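Local structure of 2-hydroxyisobutyryl-CoA synthetase (Aquincola tertiaricarbonis, 6HDW) at residues A279-F284 with Y327-R332; R322-Y327 with L340-L345. The protein is a synthetase of the ANL superfamily, with an AMP-binding domain and a C-terminal domain, and binds the ligand 8LE. All blocks are in the same frame, centred on the assembly; numbering follows the deposited sequence.

Interaction 1 of 2, residues A279-F284 with Y327-R332; sequences AEMSPF and YTHLER. With 8LE ([[(2~{R},3~{S},4~{R},5~{R})-5-(6-aminopurin-9-yl)-3,4-bis(oxidanyl)oxolan-2-yl]methoxy-oxidanyl-phosphoryl] 2-methyl-2-oxidanyl-propanoate), chain B.
At the ligand-binding loop that follows the last strand of the parallel sheet, Ser282 and Met281 meet His329 and Arg332, at the end of strand 322-329 and just beyond it. The carbonyl of Ser282 carries the polar contact. Arg332 NH1 donates to Ser282 O at 3.0 Å, with the oxygen tilted 21° out of the guanidinium plane. His329 NE2 adds a weak, bent bond to the same Ser282 O. Glu280 O lies at the edge of the imidazole, 3.1 Å from His329 CE1. The imidazole lies between Met281 SD over one face and Arg332 CD over the opposite face. The sulfur sits 4.1 Å from the ring centroid. Bending at chi2 (-42°) brings the end of Met281 back to strand 322-329, where CE packs on Tyr327 CB at 3.4 Å. Other partners fix the two polar side chains: His329 ND1 hydrogen-bonds to the backbone N of Met337, and Arg332 NE forms a salt bridge with Asp143. The loop itself makes a type I turn, with Ser282 OG and Ser282 N both donating to Ala279 O from the same face. A water links Ala279 O to Arg332 NH1. The turn opens with Ala279 N donating to 8LE OAE at 2.9 Å, nearly straight at 167°. Phe284 lays one ring face against 8LE CAA. Such a loop, giving a backbone N-H to a phosphate oxygen, is typical of the nucleotide-binding site of ANL enzymes.

Interaction 2 of 2, residues R322-Y327 with L340-L345; sequences RGTPVY and LLSGDL. With 8LE ([[(2~{R},3~{S},4~{R},5~{R})-5-(6-aminopurin-9-yl)-3,4-bis(oxidanyl)oxolan-2-yl]methoxy-oxidanyl-phosphoryl] 2-methyl-2-oxidanyl-propanoate), chain B.
Strands 322-329 and 340-347 form a beta hairpin, and Tyr327 and Leu340 face each other in it as an antiparallel hydrogen-bonded pair. Both of their backbone bonds are made: Tyr327 N donates to Leu340 O at 3.0 Å, and Leu340 N to Tyr327 O at 2.9 Å. Val326 and Leu341 follow as a non-hydrogen-bonded pair. Here Val326 CA makes a CH...O contact with Leu340 O. The ladder is then interrupted at Ser342 and Gly343, and side chains take over. Pro325 has no N-H to give, but its carbonyl accepts twice. Ser342 N comes nearly along the C=O axis, and Ser342 OG sits on a lone pair in the carbonyl plane, at 2.7 Å. With chi1 at 67°, Ser342 OG lies between its own backbone N and carbonyl carbon, facing Pro325. The same hydroxyl accepts from Asp344 N at 3.2 Å, closing an ST turn. Gly343, with positive phi, lies inside that turn. Thr324 OG1 donates to Asp344 O at 2.7 Å, in the carbonyl plane. The other branch of Thr324, CG2, touches Leu341 CD1 at 3.7 Å, the two side chains crossing at about a right angle. Asp344 spends its carboxylate on the ligand. OD1 accepts from 8LE O2' and OD2 from 8LE O3', both at 2.6 Å. A water also donates to Asp344 OD2 and joins it to Tyr327 OH. Arg369 makes a long, weak ion pair with Asp344 OD1. An aspartate that takes both ribose hydroxyls is a hallmark of the nucleotide site of ANL enzymes.

In the fold
Interactions 1 and 2 have centres 14 Å apart and share Tyr327. Both use strand 322-329, which lies beside strand 340-347 in the five-stranded antiparallel sheet. Along the chain the order is 279-284, then 322-332, then 340-345, so the two contacts cross, and interaction 2 lies within the hairpin of strands 322-329 and 340-347. The two contacts touch directly: Met281 CE packs on Leu340 CB at 3.2 Å, and Glu280 CB on Leu340 CD2. Both also reach 8LE, interaction 1 at its phosphate and methyl carbons, interaction 2 at its ribose. The ligand site is thus built partly from a loop after the parallel sheet and partly from the antiparallel sheet, joined through strand 322-329.

Interaction 1 of 2, residues A279-F284 with Y327-R332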
ATOM      1  N   ALA A 279      -8.379   9.456 -11.385  1.00 29.73           N
ATOM      2  CA  ALA A 279      -8.311   8.044 -10.997  1.00 29.13           C
ATOM      3  C   ALA A 279      -9.270   7.222 -11.849  1.00 32.71           C
ATOM      4  O   ALA A 279      -8.953   6.077 -12.172  1.00 32.70           O
ATOM      5  CB  ALA A 279      -8.659   7.886  -9.525  1.00 30.00           C
ATOM      6  N   GLU A 280     -10.425   7.819 -12.255  1.00 29.47           N
ATOM      7  CA  GLU A 280     -11.404   7.170 -13.145  1.00 30.82           C
ATOM      8  C   GLU A 280     -10.756   6.969 -14.519  1.00 33.66           C
ATOM      9  O   GLU A 280     -11.155   6.079 -15.262  1.00 33.40           O
ATOM     10  CB  GLU A 280     -12.670   8.037 -13.326  1.00 33.42           C
ATOM     11  CG  GLU A 280     -13.561   8.184 -12.103  1.00 41.62           C
ATOM     12  CD  GLU A 280     -13.176   9.253 -11.095  1.00 53.51           C
ATOM     13  OE1 GLU A 280     -12.136   9.923 -11.288  1.00 39.32           O
ATOM     14  OE2 GLU A 280     -13.922   9.420 -10.103  1.00 51.13           O
ATOM     15  N   MET A 281      -9.741   7.798 -14.832  1.00 29.26           N
ATOM     16  CA  MET A 281      -9.004   7.801 -16.087  1.00 29.38           C
ATOM     17  C   MET A 281      -7.703   7.008 -16.088  1.00 33.64           C
ATOM     18  O   MET A 281      -6.896   7.229 -16.988  1.00 34.20           O
ATOM     19  CB  MET A 281      -8.743   9.239 -16.567  1.00 31.27           C
ATOM     20  CG  MET A 281      -9.974   9.915 -17.046  1.00 36.05           C
ATOM     21  SD  MET A 281     -11.001   8.815 -18.048  1.00 42.53           S
ATOM     22  CE  MET A 281     -12.267   9.814 -18.280  1.00 40.69           C
ATOM     23  N   SER A 282      -7.500   6.067 -15.135  1.00 29.76           N
ATOM     24  CA  SER A 282      -6.291   5.232 -15.137  1.00 29.13           C
ATOM     25  C   SER A 282      -6.252   4.477 -16.475  1.00 35.15           C
ATOM     26  O   SER A 282      -7.294   3.957 -16.864  1.00 36.71           O
ATOM     27  CB  SER A 282      -6.284   4.266 -13.961  1.00 32.18           C
ATOM     28  OG  SER A 282      -6.339   4.972 -12.733  1.00 41.12           O
ATOM     29  N   PRO A 283      -5.158   4.504 -17.273  1.00 31.22           N
ATOM     30  CA  PRO A 283      -3.833   5.107 -17.016  1.00 30.25           C
ATOM     31  C   PRO A 283      -3.884   6.639 -16.941  1.00 33.76           C
ATOM     32  O   PRO A 283      -4.045   7.315 -17.952  1.00 34.60           O
ATOM     33  CB  PRO A 283      -2.969   4.535 -18.155  1.00 32.83           C
ATOM     34  CG  PRO A 283      -3.928   4.281 -19.269  1.00 37.72           C
ATOM     35  CD  PRO A 283      -5.202   3.844 -18.594  1.00 33.29           C
ATOM     36  N   PHE A 284      -3.833   7.176 -15.714  1.00 29.55           N
ATOM     37  CA  PHE A 284      -3.967   8.610 -15.410  1.00 28.49           C
ATOM     38  C   PHE A 284      -2.772   9.445 -15.869  1.00 32.67           C
ATOM     39  O   PHE A 284      -2.889  10.667 -15.991  1.00 31.54           O
ATOM     40  CB  PHE A 284      -4.270   8.836 -13.912  1.00 28.84           C
ATOM     41  CG  PHE A 284      -3.240   8.232 -12.991  1.00 29.04           C
ATOM     42  CD1 PHE A 284      -2.059   8.909 -12.702  1.00 30.76           C
ATOM     43  CD2 PHE A 284      -3.434   6.974 -12.436  1.00 30.15           C
ATOM     44  CE1 PHE A 284      -1.088   8.332 -11.893  1.00 30.83           C
ATOM     45  CE2 PHE A 284      -2.465   6.404 -11.612  1.00 32.01           C
ATOM     46  CZ  PHE A 284      -1.297   7.082 -11.353  1.00 29.52           C
ATOM     47  N   TYR A 327     -12.205  13.482 -21.057  1.00 34.27           N
ATOM     48  CA  TYR A 327     -11.392  12.316 -21.408  1.00 33.04           C
ATOM     49  C   TYR A 327     -12.156  11.076 -21.845  1.00 36.92           C
ATOM     50  O   TYR A 327     -13.212  10.761 -21.288  1.00 35.52           O
ATOM     51  CB  TYR A 327     -10.462  11.919 -20.252  1.00 32.46           C
ATOM     52  CG  TYR A 327      -9.628  13.011 -19.618  1.00 33.03           C
ATOM     53  CD1 TYR A 327      -8.411  13.399 -20.174  1.00 34.97           C
ATOM     54  CD2 TYR A 327      -9.970  13.538 -18.375  1.00 32.08           C
ATOM     55  CE1 TYR A 327      -7.584  14.325 -19.538  1.00 34.00           C
ATOM     56  CE2 TYR A 327      -9.154  14.465 -17.733  1.00 32.03           C
ATOM     57  CZ  TYR A 327      -7.962  14.859 -18.319  1.00 38.47           C
ATOM     58  OH  TYR A 327      -7.158  15.783 -17.696  1.00 35.49           O
ATOM     59  N   THR A 328     -11.557  10.330 -22.808  1.00 33.88           N
ATOM     60  CA  THR A 328     -12.080   9.071 -23.339  1.00 34.32           C
ATOM     61  C   THR A 328     -10.977   8.013 -23.379  1.00 38.19           C
ATOM     62  O   THR A 328      -9.923   8.248 -23.975  1.00 37.14           O
ATOM     63  CB  THR A 328     -12.774   9.262 -24.710  1.00 38.41           C
ATOM     64  OG1 THR A 328     -13.821  10.231 -24.589  1.00 36.29           O
ATOM     65  CG2 THR A 328     -13.361   7.956 -25.264  1.00 37.68           C
ATOM     66  N   HIS A 329     -11.233   6.843 -22.741  1.00 34.80           N
ATOM     67  CA  HIS A 329     -10.327   5.691 -22.738  1.00 34.01           C
ATOM     68  C   HIS A 329     -10.331   5.081 -24.147  1.00 39.33           C
ATOM     69  O   HIS A 329     -11.401   4.925 -24.748  1.00 40.19           O
ATOM     70  CB  HIS A 329     -10.811   4.607 -21.746  1.00 34.13           C
ATOM     71  CG  HIS A 329     -10.463   4.848 -20.305  1.00 34.54           C
ATOM     72  ND1 HIS A 329     -11.440   4.872 -19.324  1.00 35.71           N
ATOM     73  CD2 HIS A 329      -9.253   4.986 -19.719  1.00 33.84           C
ATOM     74  CE1 HIS A 329     -10.800   5.070 -18.185  1.00 33.25           C
ATOM     75  NE2 HIS A 329      -9.481   5.158 -18.374  1.00 32.64           N
ATOM     76  N   LEU A 330      -9.147   4.729 -24.670  1.00 35.89           N
ATOM     77  CA  LEU A 330      -9.046   4.078 -25.982  1.00 37.14           C
ATOM     78  C   LEU A 330      -8.574   2.627 -25.842  1.00 41.35           C
ATOM     79  O   LEU A 330      -8.632   1.854 -26.799  1.00 44.40           O
ATOM     80  CB  LEU A 330      -8.083   4.856 -26.906  1.00 37.19           C
ATOM     81  CG  LEU A 330      -8.402   6.315 -27.234  1.00 40.23           C
ATOM     82  CD1 LEU A 330      -7.400   6.858 -28.204  1.00 41.58           C
ATOM     83  CD2 LEU A 330      -9.778   6.466 -27.828  1.00 41.61           C
ATOM     84  N   GLU A 331      -8.098   2.263 -24.649  1.00 35.11           N
ATOM     85  CA  GLU A 331      -7.522   0.963 -24.367  1.00 34.71           C
ATOM     86  C   GLU A 331      -8.042   0.328 -23.086  1.00 39.81           C
ATOM     87  O   GLU A 331      -7.276  -0.332 -22.374  1.00 39.50           O
ATOM     88  CB  GLU A 331      -5.989   1.071 -24.367  1.00 34.98           C
ATOM     89  CG  GLU A 331      -5.401   1.298 -25.754  1.00 42.92           C
ATOM     90  CD  GLU A 331      -3.891   1.309 -25.846  1.00 50.03           C
ATOM     91  OE1 GLU A 331      -3.225   1.405 -24.792  1.00 40.64           O
ATOM     92  OE2 GLU A 331      -3.368   1.236 -26.978  1.00 49.49           O
ATOM     93  N   ARG A 332      -9.357   0.468 -22.815  1.00 37.43           N
ATOM     94  CA  ARG A 332      -9.977  -0.127 -21.624  1.00 36.84           C
ATOM     95  C   ARG A 332     -11.296  -0.815 -21.921  1.00 43.81           C
ATOM     96  O   ARG A 332     -12.105  -0.313 -22.705  1.00 44.38           O
ATOM     97  CB  ARG A 332     -10.122   0.896 -20.478  1.00 34.93           C
ATOM     98  CG  ARG A 332      -8.800   1.175 -19.761  1.00 38.09           C
ATOM     99  CD  ARG A 332      -8.963   1.766 -18.378  1.00 38.97           C
ATOM    100  NE  ARG A 332      -9.686   0.892 -17.450  1.00 38.70           N
ATOM    101  CZ  ARG A 332      -9.996   1.227 -16.205  1.00 45.67           C
ATOM    102  NH1 ARG A 332      -9.647   2.416 -15.721  1.00 31.95           N
ATOM    103  NH2 ARG A 332     -10.659   0.377 -15.430  1.00 33.60           N
TER
HETATM  104  C2  8LE B1001      -3.407  19.542 -11.368  1.00 36.89           C
HETATM  105  CAA 8LE B1001      -4.649   9.375  -9.679  1.00 32.56           C
HETATM  106  CAZ 8LE B1001      -4.392  10.892  -9.635  1.00 33.20           C
HETATM  107  CAB 8LE B1001      -4.293  11.455 -11.065  1.00 31.17           C
HETATM  108  OAF 8LE B1001      -3.145  11.132  -8.996  1.00 30.69           O
HETATM  109  CAS 8LE B1001      -5.514  11.594  -8.827  1.00 37.08           C
HETATM  110  OAD 8LE B1001      -5.244  12.298  -7.856  1.00 38.09           O
HETATM  111  OAQ 8LE B1001      -6.789  11.351  -9.251  1.00 39.96           O
HETATM  112  PBC 8LE B1001      -8.174  11.672  -8.424  1.00 38.94           P
HETATM  113  OAI 8LE B1001      -8.009  11.164  -6.923  1.00 34.68           O
HETATM  114  OAE 8LE B1001      -9.331  11.082  -9.135  1.00 44.06           O
HETATM  115  O5' 8LE B1001      -8.303  13.244  -8.399  1.00 38.43           O
HETATM  116  C5' 8LE B1001      -8.251  13.886  -9.667  1.00 35.22           C
HETATM  117  C4' 8LE B1001      -8.238  15.376  -9.460  1.00 31.62           C
HETATM  118  O4' 8LE B1001      -6.984  15.737  -8.829  1.00 31.34           O
HETATM  119  C3' 8LE B1001      -8.203  15.980 -10.808  1.00 31.85           C
HETATM  120  O3' 8LE B1001      -9.545  16.175 -11.268  1.00 30.83           O
HETATM  121  C2' 8LE B1001      -7.482  17.299 -10.530  1.00 33.51           C
HETATM  122  O2' 8LE B1001      -8.344  18.297  -9.905  1.00 35.26           O
HETATM  123  C1' 8LE B1001      -6.428  16.867  -9.536  1.00 32.25           C
HETATM  124  N9  8LE B1001      -5.134  16.522 -10.209  1.00 37.11           N
HETATM  125  C8  8LE B1001      -4.600  15.314 -10.419  1.00 37.48           C
HETATM  126  N7  8LE B1001      -3.443  15.478 -11.051  1.00 38.24           N
HETATM  127  C5  8LE B1001      -3.258  16.787 -11.254  1.00 38.48           C
HETATM  128  C4  8LE B1001      -4.316  17.433 -10.730  1.00 38.12           C
HETATM  129  N3  8LE B1001      -4.405  18.784 -10.756  1.00 36.73           N
HETATM  130  N1  8LE B1001      -2.321  18.845 -11.904  1.00 38.11           N
HETATM  131  C6  8LE B1001      -2.265  17.503 -11.816  1.00 37.59           C
HETATM  132  N6  8LE B1001      -1.223  16.847 -12.311  1.00 35.34           N
HETATM  133  O   HOH W   1      -9.779   3.237 -12.812  1.00 27.59           O

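Interaction 2 of 2, residues R322-Y327 with L340-L345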
ATOM      1  N   ARG A 322      -8.205  28.560 -22.741  1.00 52.22           N
ATOM      2  CA  ARG A 322      -8.484  27.832 -21.514  1.00 49.82           C
ATOM      3  C   ARG A 322      -9.808  27.078 -21.632  1.00 52.26           C
ATOM      4  O   ARG A 322     -10.748  27.564 -22.264  1.00 53.29           O
ATOM      5  CB  ARG A 322      -8.521  28.795 -20.317  1.00 50.93           C
ATOM      6  CG  ARG A 322      -7.151  29.242 -19.812  1.00 58.97           C
ATOM      7  CD  ARG A 322      -7.249  30.557 -19.059  1.00 72.07           C
ATOM      8  NE  ARG A 322      -6.517  30.538 -17.788  1.00 80.28           N
ATOM      9  CZ  ARG A 322      -5.282  31.005 -17.617  1.00 95.45           C
ATOM     10  NH1 ARG A 322      -4.706  30.954 -16.422  1.00 79.75           N
ATOM     11  NH2 ARG A 322      -4.614  31.530 -18.639  1.00 83.83           N
ATOM     12  N   GLY A 323      -9.862  25.903 -21.012  1.00 45.83           N
ATOM     13  CA  GLY A 323     -11.051  25.061 -20.995  1.00 44.46           C
ATOM     14  C   GLY A 323     -10.960  23.910 -20.012  1.00 45.58           C
ATOM     15  O   GLY A 323      -9.998  23.812 -19.238  1.00 44.25           O
ATOM     16  N   THR A 324     -11.964  23.022 -20.051  1.00 40.66           N
ATOM     17  CA  THR A 324     -12.032  21.882 -19.153  1.00 38.72           C
ATOM     18  C   THR A 324     -11.707  20.550 -19.849  1.00 42.23           C
ATOM     19  O   THR A 324     -12.333  20.202 -20.847  1.00 42.69           O
ATOM     20  CB  THR A 324     -13.372  21.843 -18.382  1.00 40.19           C
ATOM     21  OG1 THR A 324     -13.280  20.853 -17.366  1.00 34.33           O
ATOM     22  CG2 THR A 324     -14.586  21.573 -19.264  1.00 40.88           C
ATOM     23  N   PRO A 325     -10.748  19.774 -19.305  1.00 37.88           N
ATOM     24  CA  PRO A 325     -10.437  18.464 -19.901  1.00 36.66           C
ATOM     25  C   PRO A 325     -11.595  17.456 -19.837  1.00 39.80           C
ATOM     26  O   PRO A 325     -12.220  17.242 -18.790  1.00 39.41           O
ATOM     27  CB  PRO A 325      -9.234  17.980 -19.086  1.00 36.97           C
ATOM     28  CG  PRO A 325      -8.675  19.201 -18.440  1.00 42.03           C
ATOM     29  CD  PRO A 325      -9.865  20.059 -18.157  1.00 38.94           C
ATOM     30  N   VAL A 326     -11.907  16.880 -20.995  1.00 35.52           N
ATOM     31  CA  VAL A 326     -12.923  15.847 -21.187  1.00 35.20           C
ATOM     32  C   VAL A 326     -12.118  14.653 -21.736  1.00 38.29           C
ATOM     33  O   VAL A 326     -11.347  14.826 -22.689  1.00 36.99           O
ATOM     34  CB  VAL A 326     -14.083  16.335 -22.105  1.00 40.57           C
ATOM     35  CG1 VAL A 326     -14.984  15.185 -22.551  1.00 40.60           C
ATOM     36  CG2 VAL A 326     -14.911  17.416 -21.411  1.00 41.17           C
ATOM     37  N   TYR A 327     -12.205  13.482 -21.057  1.00 34.27           N
ATOM     38  CA  TYR A 327     -11.392  12.316 -21.408  1.00 33.04           C
ATOM     39  C   TYR A 327     -12.156  11.076 -21.845  1.00 36.92           C
ATOM     40  O   TYR A 327     -13.212  10.761 -21.288  1.00 35.52           O
ATOM     41  CB  TYR A 327     -10.462  11.919 -20.252  1.00 32.46           C
ATOM     42  CG  TYR A 327      -9.628  13.011 -19.618  1.00 33.03           C
ATOM     43  CD1 TYR A 327      -8.411  13.399 -20.174  1.00 34.97           C
ATOM     44  CD2 TYR A 327      -9.970  13.538 -18.375  1.00 32.08           C
ATOM     45  CE1 TYR A 327      -7.584  14.325 -19.538  1.00 34.00           C
ATOM     46  CE2 TYR A 327      -9.154  14.465 -17.733  1.00 32.03           C
ATOM     47  CZ  TYR A 327      -7.962  14.859 -18.319  1.00 38.47           C
ATOM     48  OH  TYR A 327      -7.158  15.783 -17.696  1.00 35.49           O
ATOM     49  N   LEU A 340     -15.689  11.694 -20.086  1.00 35.61           N
ATOM     50  CA  LEU A 340     -15.885  12.058 -18.680  1.00 34.76           C
ATOM     51  C   LEU A 340     -15.401  13.487 -18.459  1.00 37.58           C
ATOM     52  O   LEU A 340     -14.285  13.844 -18.858  1.00 34.93           O
ATOM     53  CB  LEU A 340     -15.188  11.087 -17.703  1.00 33.15           C
ATOM     54  CG  LEU A 340     -15.145  11.462 -16.193  1.00 35.44           C
ATOM     55  CD1 LEU A 340     -16.497  11.273 -15.533  1.00 35.50           C
ATOM     56  CD2 LEU A 340     -14.131  10.617 -15.446  1.00 34.49           C
ATOM     57  N   LEU A 341     -16.272  14.306 -17.851  1.00 35.74           N
ATOM     58  CA  LEU A 341     -15.985  15.696 -17.520  1.00 35.40           C
ATOM     59  C   LEU A 341     -15.091  15.723 -16.272  1.00 37.77           C
ATOM     60  O   LEU A 341     -15.461  15.158 -15.246  1.00 36.95           O
ATOM     61  CB  LEU A 341     -17.314  16.445 -17.286  1.00 37.24           C
ATOM     62  CG  LEU A 341     -17.269  17.880 -16.748  1.00 42.09           C
ATOM     63  CD1 LEU A 341     -16.548  18.828 -17.710  1.00 41.85           C
ATOM     64  CD2 LEU A 341     -18.669  18.386 -16.486  1.00 45.43           C
ATOM     65  N   SER A 342     -13.901  16.341 -16.377  1.00 34.50           N
ATOM     66  CA  SER A 342     -12.979  16.434 -15.244  1.00 32.46           C
ATOM     67  C   SER A 342     -13.410  17.467 -14.213  1.00 37.16           C
ATOM     68  O   SER A 342     -13.253  17.239 -13.009  1.00 35.92           O
ATOM     69  CB  SER A 342     -11.556  16.707 -15.714  1.00 32.71           C
ATOM     70  OG  SER A 342     -11.463  17.994 -16.296  1.00 39.43           O
ATOM     71  N   GLY A 343     -13.950  18.583 -14.699  1.00 36.21           N
ATOM     72  CA  GLY A 343     -14.363  19.712 -13.873  1.00 37.65           C
ATOM     73  C   GLY A 343     -13.175  20.581 -13.498  1.00 41.72           C
ATOM     74  O   GLY A 343     -13.274  21.435 -12.615  1.00 42.31           O
ATOM     75  N   ASP A 344     -12.040  20.368 -14.181  1.00 36.95           N
ATOM     76  CA  ASP A 344     -10.789  21.084 -13.956  1.00 35.99           C
ATOM     77  C   ASP A 344     -10.612  22.163 -14.992  1.00 42.78           C
ATOM     78  O   ASP A 344     -11.332  22.161 -15.985  1.00 43.61           O
ATOM     79  CB  ASP A 344      -9.607  20.107 -14.013  1.00 34.93           C
ATOM     80  CG  ASP A 344      -9.653  19.039 -12.947  1.00 36.91           C
ATOM     81  OD1 ASP A 344      -9.818  19.395 -11.759  1.00 37.28           O
ATOM     82  OD2 ASP A 344      -9.499  17.855 -13.293  1.00 36.77           O
ATOM     83  N   LEU A 345      -9.653  23.082 -14.767  1.00 39.58           N
ATOM     84  CA  LEU A 345      -9.340  24.146 -15.708  1.00 40.16           C
ATOM     85  C   LEU A 345      -7.901  24.001 -16.185  1.00 45.25           C
ATOM     86  O   LEU A 345      -6.997  23.719 -15.387  1.00 44.69           O
ATOM     87  CB  LEU A 345      -9.578  25.539 -15.089  1.00 41.38           C
ATOM     88  CG  LEU A 345      -9.617  26.708 -16.070  1.00 46.73           C
ATOM     89  CD1 LEU A 345     -10.914  26.725 -16.866  1.00 47.60           C
ATOM     90  CD2 LEU A 345      -9.423  28.020 -15.353  1.00 49.66           C
TER
HETATM   91  C2  8LE B1001      -3.407  19.542 -11.368  1.00 36.89           C
HETATM   92  CAA 8LE B1001      -4.649   9.375  -9.679  1.00 32.56           C
HETATM   93  CAZ 8LE B1001      -4.392  10.892  -9.635  1.00 33.20           C
HETATM   94  CAB 8LE B1001      -4.293  11.455 -11.065  1.00 31.17           C
HETATM   95  OAF 8LE B1001      -3.145  11.132  -8.996  1.00 30.69           O
HETATM   96  CAS 8LE B1001      -5.514  11.594  -8.827  1.00 37.08           C
HETATM   97  OAD 8LE B1001      -5.244  12.298  -7.856  1.00 38.09           O
HETATM   98  OAQ 8LE B1001      -6.789  11.351  -9.251  1.00 39.96           O
HETATM   99  PBC 8LE B1001      -8.174  11.672  -8.424  1.00 38.94           P
HETATM  100  OAI 8LE B1001      -8.009  11.164  -6.923  1.00 34.68           O
HETATM  101  OAE 8LE B1001      -9.331  11.082  -9.135  1.00 44.06           O
HETATM  102  O5' 8LE B1001      -8.303  13.244  -8.399  1.00 38.43           O
HETATM  103  C5' 8LE B1001      -8.251  13.886  -9.667  1.00 35.22           C
HETATM  104  C4' 8LE B1001      -8.238  15.376  -9.460  1.00 31.62           C
HETATM  105  O4' 8LE B1001      -6.984  15.737  -8.829  1.00 31.34           O
HETATM  106  C3' 8LE B1001      -8.203  15.980 -10.808  1.00 31.85           C
HETATM  107  O3' 8LE B1001      -9.545  16.175 -11.268  1.00 30.83           O
HETATM  108  C2' 8LE B1001      -7.482  17.299 -10.530  1.00 33.51           C
HETATM  109  O2' 8LE B1001      -8.344  18.297  -9.905  1.00 35.26           O
HETATM  110  C1' 8LE B1001      -6.428  16.867  -9.536  1.00 32.25           C
HETATM  111  N9  8LE B1001      -5.134  16.522 -10.209  1.00 37.11           N
HETATM  112  C8  8LE B1001      -4.600  15.314 -10.419  1.00 37.48           C
HETATM  113  N7  8LE B1001      -3.443  15.478 -11.051  1.00 38.24           N
HETATM  114  C5  8LE B1001      -3.258  16.787 -11.254  1.00 38.48           C
HETATM  115  C4  8LE B1001      -4.316  17.433 -10.730  1.00 38.12           C
HETATM  116  N3  8LE B1001      -4.405  18.784 -10.756  1.00 36.73           N
HETATM  117  N1  8LE B1001      -2.321  18.845 -11.904  1.00 38.11           N
HETATM  118  C6  8LE B1001      -2.265  17.503 -11.816  1.00 37.59           C
HETATM  119  N6  8LE B1001      -1.223  16.847 -12.311  1.00 35.34           N
HETATM  120  O   HOH W   2      -7.950  16.561 -15.130  1.00 39.25           O